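Local atomic coordinates of hypothetical protein (Geobacillus stearothermophilus, PDB entry 1SFS), a protein that is of unknown function but may be a lysozyme-like glycoside hydrolase that cleaves glycosidic bonds, possibly those of bacterial cell walls. Residues P53-R58 with N229-R234; V214-R219 with P225-L230. One frame throughout, in Å; residues are numbered along the deposited sequence. Where two conformers were deposited one is given.

Contact 1 (P53-R58 with N229-R234)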
loop_
_atom_site.group_PDB
_atom_site.type_symbol
_atom_site.label_atom_id
_atom_site.label_comp_id
_atom_site.label_asym_id
_atom_site.label_seq_id
_atom_site.Cartn_x
_atom_site.Cartn_y
_atom_site.Cartn_z
ATOM N N PRO A 53 -10.654 11.345 4.996
ATOM C CA PRO A 53 -9.979 10.316 4.194
ATOM C C PRO A 53 -10.966 9.263 3.773
ATOM O O PRO A 53 -11.778 8.801 4.591
ATOM C CB PRO A 53 -8.922 9.814 5.152
ATOM C CG PRO A 53 -9.595 9.937 6.504
ATOM C CD PRO A 53 -10.387 11.216 6.428
ATOM N N LYS A 54 -10.879 8.784 2.540
ATOM C CA LYS A 54 -11.714 7.687 2.084
ATOM C C LYS A 54 -11.044 6.337 2.344
ATOM O O LYS A 54 -11.729 5.298 2.361
ATOM C CB LYS A 54 -12.103 7.840 0.629
ATOM C CG LYS A 54 -12.758 9.150 0.309
ATOM C CD LYS A 54 -13.728 9.749 1.308
ATOM C CE LYS A 54 -14.304 11.133 0.976
ATOM N NZ LYS A 54 -13.250 12.266 0.901
ATOM N N PHE A 55 -9.747 6.350 2.570
ATOM C CA PHE A 55 -8.968 5.171 2.848
ATOM C C PHE A 55 -7.809 5.578 3.736
ATOM O O PHE A 55 -7.419 6.754 3.749
ATOM C CB PHE A 55 -8.505 4.440 1.586
ATOM C CG PHE A 55 -7.625 5.294 0.675
ATOM C CD1 PHE A 55 -6.245 5.253 0.815
ATOM C CD2 PHE A 55 -8.177 6.136 -0.258
ATOM C CE1 PHE A 55 -5.453 6.051 -0.000
ATOM C CE2 PHE A 55 -7.363 6.937 -1.088
ATOM C CZ PHE A 55 -6.008 6.875 -0.960
ATOM N N TRP A 56 -7.284 4.591 4.456
ATOM C CA TRP A 56 -6.217 4.851 5.434
ATOM C C TRP A 56 -5.246 3.692 5.368
ATOM O O TRP A 56 -5.596 2.554 5.724
ATOM C CB TRP A 56 -6.810 5.058 6.815
ATOM C CG TRP A 56 -5.883 5.769 7.784
ATOM C CD1 TRP A 56 -4.591 5.467 8.083
ATOM C CD2 TRP A 56 -6.215 6.916 8.580
ATOM N NE1 TRP A 56 -4.094 6.367 8.986
ATOM C CE2 TRP A 56 -5.062 7.245 9.311
ATOM C CE3 TRP A 56 -7.352 7.701 8.714
ATOM C CZ2 TRP A 56 -5.051 8.331 10.193
ATOM C CZ3 TRP A 56 -7.334 8.772 9.590
ATOM C CH2 TRP A 56 -6.188 9.068 10.314
ATOM N N GLY A 57 -4.029 3.933 4.911
ATOM C CA GLY A 57 -2.988 2.925 4.846
ATOM C C GLY A 57 -2.447 2.619 6.248
ATOM O O GLY A 57 -2.094 3.525 6.987
ATOM N N ARG A 58 -2.408 1.344 6.560
ATOM C CA ARG A 58 -1.988 0.862 7.859
ATOM C C ARG A 58 -1.254 -0.448 7.713
ATOM O O ARG A 58 -1.426 -1.191 6.750
ATOM C CB ARG A 58 -3.207 0.657 8.768
ATOM C CG ARG A 58 -3.847 1.955 9.232
ATOM C CD ARG A 58 -2.946 2.750 10.209
ATOM N NE ARG A 58 -2.787 1.962 11.425
ATOM C CZ ARG A 58 -1.710 1.342 11.833
ATOM N NH1 ARG A 58 -0.519 1.518 11.225
ATOM N NH2 ARG A 58 -1.801 0.540 12.872
ATOM N N ASN A 229 -2.422 10.738 0.185
ATOM C CA ASN A 229 -2.545 9.885 -1.003
ATOM C C ASN A 229 -3.755 10.288 -1.817
ATOM O O ASN A 229 -4.742 10.832 -1.304
ATOM C CB ASN A 229 -2.734 8.431 -0.597
ATOM C CG ASN A 229 -1.572 7.896 0.186
ATOM O OD1 ASN A 229 -0.544 7.566 -0.354
ATOM N ND2 ASN A 229 -1.757 7.777 1.502
ATOM N N LEU A 230 -3.706 9.927 -3.095
ATOM C CA LEU A 230 -4.824 9.932 -3.999
ATOM C C LEU A 230 -4.979 8.544 -4.611
ATOM O O LEU A 230 -3.984 7.819 -4.752
ATOM C CB LEU A 230 -4.683 10.962 -5.098
ATOM C CG LEU A 230 -4.779 12.426 -4.641
ATOM C CD1 LEU A 230 -4.152 13.334 -5.681
ATOM C CD2 LEU A 230 -6.216 12.781 -4.390
ATOM N N ALA A 231 -6.167 8.193 -5.022
ATOM C CA ALA A 231 -6.429 6.871 -5.616
ATOM C C ALA A 231 -7.361 6.962 -6.788
ATOM O O ALA A 231 -8.237 7.826 -6.861
ATOM C CB ALA A 231 -7.000 5.912 -4.593
ATOM N N ASP A 232 -7.231 5.985 -7.674
ATOM C CA ASP A 232 -8.219 5.651 -8.656
ATOM C C ASP A 232 -9.385 4.971 -7.934
ATOM O O ASP A 232 -9.176 4.121 -7.066
ATOM C CB ASP A 232 -7.572 4.696 -9.658
ATOM C CG ASP A 232 -8.413 4.323 -10.880
ATOM O OD1 ASP A 232 -9.465 3.706 -10.679
ATOM O OD2 ASP A 232 -7.998 4.635 -11.991
ATOM N N ARG A 233 -10.633 5.346 -8.253
ATOM C CA ARG A 233 -11.784 4.796 -7.492
ATOM C C ARG A 233 -11.890 3.287 -7.581
ATOM O O ARG A 233 -12.491 2.634 -6.717
ATOM C CB ARG A 233 -13.073 5.497 -7.950
ATOM C CG ARG A 233 -14.198 5.468 -6.924
ATOM C CD ARG A 233 -15.447 6.262 -7.301
ATOM N NE ARG A 233 -15.748 7.334 -6.336
ATOM C CZ ARG A 233 -15.849 8.639 -6.570
ATOM N NH1 ARG A 233 -15.694 9.213 -7.762
ATOM N NH2 ARG A 233 -16.115 9.464 -5.571
ATOM N N ARG A 234 -11.234 2.578 -8.697
ATOM C CA ARG A 234 -11.250 1.124 -8.723
ATOM C C ARG A 234 -10.633 0.529 -7.472
ATOM O O ARG A 234 -10.945 -0.602 -7.065
ATOM C CB ARG A 234 -10.560 0.593 -10.016
ATOM C CG ARG A 234 -11.417 0.828 -11.262
ATOM C CD ARG A 234 -10.628 0.499 -12.521
ATOM N NE ARG A 234 -9.632 1.526 -12.777
ATOM C CZ ARG A 234 -8.915 1.661 -13.869
ATOM N NH1 ARG A 234 -9.070 0.807 -14.884
ATOM N NH2 ARG A 234 -8.024 2.616 -14.042
#
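Strand 55-58, which carries Phe55, and strand 229-231, which carries Asn229 and Ala231, run at 119° to each other with their axes 9.1 Å apart at closest approach, too far for direct strand pairing. The gap is crossed by the ring of Phe55. A chi1 of 60° sets its CG between the backbone N and the carbonyl carbon and sends the far end of the ring to the two side chains opposite. There CZ meets Asn229 CB at 3.6 Å, with the methylene lying near the ring plane, at the edge. On the neighbouring corner Phe55 CE2 comes to 3.7 Å from Ala231 CB, an oblique approach. Between these two side chains, CZ of Phe55 also reaches the backbone carbon C of Leu230 at 4.1 Å.

The amide of Asn229 is occupied elsewhere: ND2 donates to Asp33, and OD1 accepts from Trp184. Beyond the strand end, Asp232 OD1 accepts Arg234 N in an Asx turn, and the guanidinium of Arg234 grips the same carboxylate side-on through NE and NH2, meeting it from above the carboxylate plane. No hydrogen bond joins the two strands, so the buried contact rests on van der Waals packing, with Asn229 offering its carbon to the phenyl ring while its polar end serves other residues.

Contact 2 (V214-R219 with P225-L230); sequences VWQYGR and PVDTNL
The carbonyl oxygen of Thr228 receives two backbone N-H groups, Tyr217 N at 3.0 Å and Gly218 N at 3.4 Å, both weak bonds. Two residues thus face one, and the register shifts by one residue. Within this bulge Thr228 N returns a bond to Gly218 O; beyond it, regular pairing resumes where Trp215 and Leu230 exchange two bonds, the shorter being Trp215 N to Leu230 O at 2.8 Å.

The bulge carries Tyr217 across Thr228, whose OG1 sits 3.2 Å above one face of the phenol ring, displaced toward its rim. That hydroxyl is placed by a chi1 of 57°, between backbone N and carbonyl carbon. Next along, Leu230 wedges against two aromatic side chains: its CG touches Tyr217 CE2 at 3.9 Å and its CD1 reaches Trp215 CZ3. Tyr217 CB in turn covers the centre of one indole face. The phenol OH is bonded to Thr193 and Trp30.

Polar groups gather on the face bearing Gln216 and Asn229. Asn229 OD1 lies 3.1 Å from Gln216 CA. Arg219 NE donates almost straight (174°) to Gln216 OE1, from above the carbonyl plane; Tyr155 binds the same oxygen, and Asp33 binds NE2. Asp227 OD2, bonded to Asp220 N, lies 3.1 Å from Arg219 CA but 5.4 Å from Arg219 NE, without a salt bridge. Overall this is an antiparallel beta hairpin interrupted by a classic beta bulge.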
loop_
_atom_site.group_PDB
_atom_site.type_symbol
_atom_site.label_atom_id
_atom_site.label_comp_id
_atom_site.label_asym_id
_atom_site.label_seq_id
_atom_site.Cartn_x
_atom_site.Cartn_y
_atom_site.Cartn_z
ATOM N N VAL A 214 -2.945 3.919 -6.767
ATOM C CA VAL A 214 -2.716 4.719 -5.574
ATOM C C VAL A 214 -1.474 5.552 -5.793
ATOM O O VAL A 214 -0.526 5.081 -6.425
ATOM C CB VAL A 214 -2.584 3.890 -4.274
ATOM C CG1 VAL A 214 -3.058 4.705 -3.080
ATOM C CG2 VAL A 214 -3.286 2.543 -4.366
ATOM N N TRP A 215 -1.426 6.750 -5.220
ATOM C CA TRP A 215 -0.320 7.662 -5.363
ATOM C C TRP A 215 -0.069 8.348 -4.014
ATOM O O TRP A 215 -0.945 9.108 -3.546
ATOM C CB TRP A 215 -0.646 8.718 -6.419
ATOM C CG TRP A 215 0.416 9.737 -6.615
ATOM C CD1 TRP A 215 1.756 9.625 -6.457
ATOM C CD2 TRP A 215 0.214 11.097 -7.025
ATOM N NE1 TRP A 215 2.381 10.798 -6.737
ATOM C CE2 TRP A 215 1.448 11.729 -7.083
ATOM C CE3 TRP A 215 -0.938 11.835 -7.324
ATOM C CZ2 TRP A 215 1.588 13.072 -7.442
ATOM C CZ3 TRP A 215 -0.813 13.170 -7.677
ATOM C CH2 TRP A 215 0.438 13.763 -7.730
ATOM N N GLN A 216 1.075 8.140 -3.416
ATOM C CA GLN A 216 1.493 8.877 -2.215
ATOM C C GLN A 216 2.146 10.173 -2.717
ATOM O O GLN A 216 3.298 10.155 -3.142
ATOM C CB GLN A 216 2.403 8.064 -1.351
ATOM C CG GLN A 216 2.591 8.684 0.030
ATOM C CD GLN A 216 3.571 7.870 0.807
ATOM O OE1 GLN A 216 4.748 7.820 0.400
ATOM N NE2 GLN A 216 3.118 7.219 1.858
ATOM N N TYR A 217 1.402 11.269 -2.682
ATOM C CA TYR A 217 1.915 12.508 -3.222
ATOM C C TYR A 217 2.621 13.390 -2.207
ATOM O O TYR A 217 3.271 14.370 -2.587
ATOM C CB TYR A 217 0.799 13.278 -3.941
ATOM C CG TYR A 217 -0.224 13.888 -3.053
ATOM C CD1 TYR A 217 -0.077 15.166 -2.568
ATOM C CD2 TYR A 217 -1.417 13.263 -2.729
ATOM C CE1 TYR A 217 -1.030 15.758 -1.758
ATOM C CE2 TYR A 217 -2.378 13.827 -1.928
ATOM C CZ TYR A 217 -2.195 15.103 -1.437
ATOM O OH TYR A 217 -3.155 15.663 -0.645
ATOM N N GLY A 218 2.524 13.039 -0.921
ATOM C CA GLY A 218 3.238 13.761 0.086
ATOM C C GLY A 218 3.474 12.919 1.317
ATOM O O GLY A 218 2.651 12.050 1.646
ATOM N N ARG A 219 4.572 13.169 2.018
ATOM C CA ARG A 219 4.884 12.503 3.269
ATOM C C ARG A 219 4.948 13.528 4.388
ATOM O O ARG A 219 5.389 14.678 4.179
ATOM C CB ARG A 219 6.217 11.719 3.190
ATOM C CG ARG A 219 6.147 10.514 2.296
ATOM C CD ARG A 219 7.508 9.817 2.274
ATOM N NE ARG A 219 7.451 8.605 1.491
ATOM C CZ ARG A 219 8.559 7.903 1.203
ATOM N NH1 ARG A 219 9.795 8.214 1.565
ATOM N NH2 ARG A 219 8.368 6.808 0.494
ATOM N N PRO A 225 0.340 13.413 11.964
ATOM C CA PRO A 225 1.452 12.537 11.584
ATOM C C PRO A 225 1.029 11.461 10.598
ATOM O O PRO A 225 0.977 10.253 10.841
ATOM C CB PRO A 225 1.893 11.936 12.924
ATOM C CG PRO A 225 0.612 11.873 13.710
ATOM C CD PRO A 225 -0.133 13.128 13.316
ATOM N N VAL A 226 0.704 11.931 9.380
ATOM C CA VAL A 226 0.240 11.096 8.300
ATOM C C VAL A 226 0.879 11.512 6.981
ATOM O O VAL A 226 1.396 12.638 6.829
ATOM C CB VAL A 226 -1.293 11.172 8.145
ATOM C CG1 VAL A 226 -2.000 10.841 9.441
ATOM C CG2 VAL A 226 -1.790 12.535 7.629
ATOM N N ASP A 227 0.842 10.615 6.030
ATOM C CA ASP A 227 1.140 10.892 4.628
ATOM C C ASP A 227 -0.167 11.049 3.876
ATOM O O ASP A 227 -1.205 10.554 4.299
ATOM C CB ASP A 227 1.921 9.767 3.997
ATOM C CG ASP A 227 3.115 9.406 4.846
ATOM O OD1 ASP A 227 3.312 8.181 5.138
ATOM O OD2 ASP A 227 3.921 10.253 5.251
ATOM N N THR A 228 -0.131 11.719 2.706
ATOM C CA THR A 228 -1.307 11.976 1.920
ATOM C C THR A 228 -1.246 11.278 0.566
ATOM O O THR A 228 -0.229 11.238 -0.108
ATOM C CB THR A 228 -1.571 13.484 1.731
ATOM O OG1 THR A 228 -0.435 14.112 1.123
ATOM C CG2 THR A 228 -1.831 14.167 3.077
ATOM N N ASN A 229 -2.422 10.738 0.185
ATOM C CA ASN A 229 -2.545 9.885 -1.003
ATOM C C ASN A 229 -3.755 10.288 -1.817
ATOM O O ASN A 229 -4.742 10.832 -1.304
ATOM C CB ASN A 229 -2.734 8.431 -0.597
ATOM C CG ASN A 229 -1.572 7.896 0.186
ATOM O OD1 ASN A 229 -0.544 7.566 -0.354
ATOM N ND2 ASN A 229 -1.757 7.777 1.502
ATOM N N LEU A 230 -3.706 9.927 -3.095
ATOM C CA LEU A 230 -4.824 9.932 -3.999
ATOM C C LEU A 230 -4.979 8.544 -4.611
ATOM O O LEU A 230 -3.984 7.819 -4.752
ATOM C CB LEU A 230 -4.683 10.962 -5.098
ATOM C CG LEU A 230 -4.779 12.426 -4.641
ATOM C CD1 LEU A 230 -4.152 13.334 -5.681
ATOM C CD2 LEU A 230 -6.216 12.781 -4.390
#

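How the contacts relate
Contacts 1 and 2 lie with centres about 9 Å apart and share strand 227-231, including Asn229 and Leu230. Along the chain, strand 55-59 comes early, while the hairpin of strands 211-218 and 227-231 comes late. Strand 29-33 pairs with both 55-59 and 227-231, so the first and last strands of the eight-stranded sheet close on each other, consistent with the barrel of glycoside hydrolase relatives. Contact 2 joins neighbouring strands, whereas contact 1 reaches past strand 29-33. The two meet where Phe55 packs on Val214 and Trp56 on Val226. Within the hairpin connection, Cys224 forms a disulfide with Cys45 of helix 40-49, tying late and early chain together again.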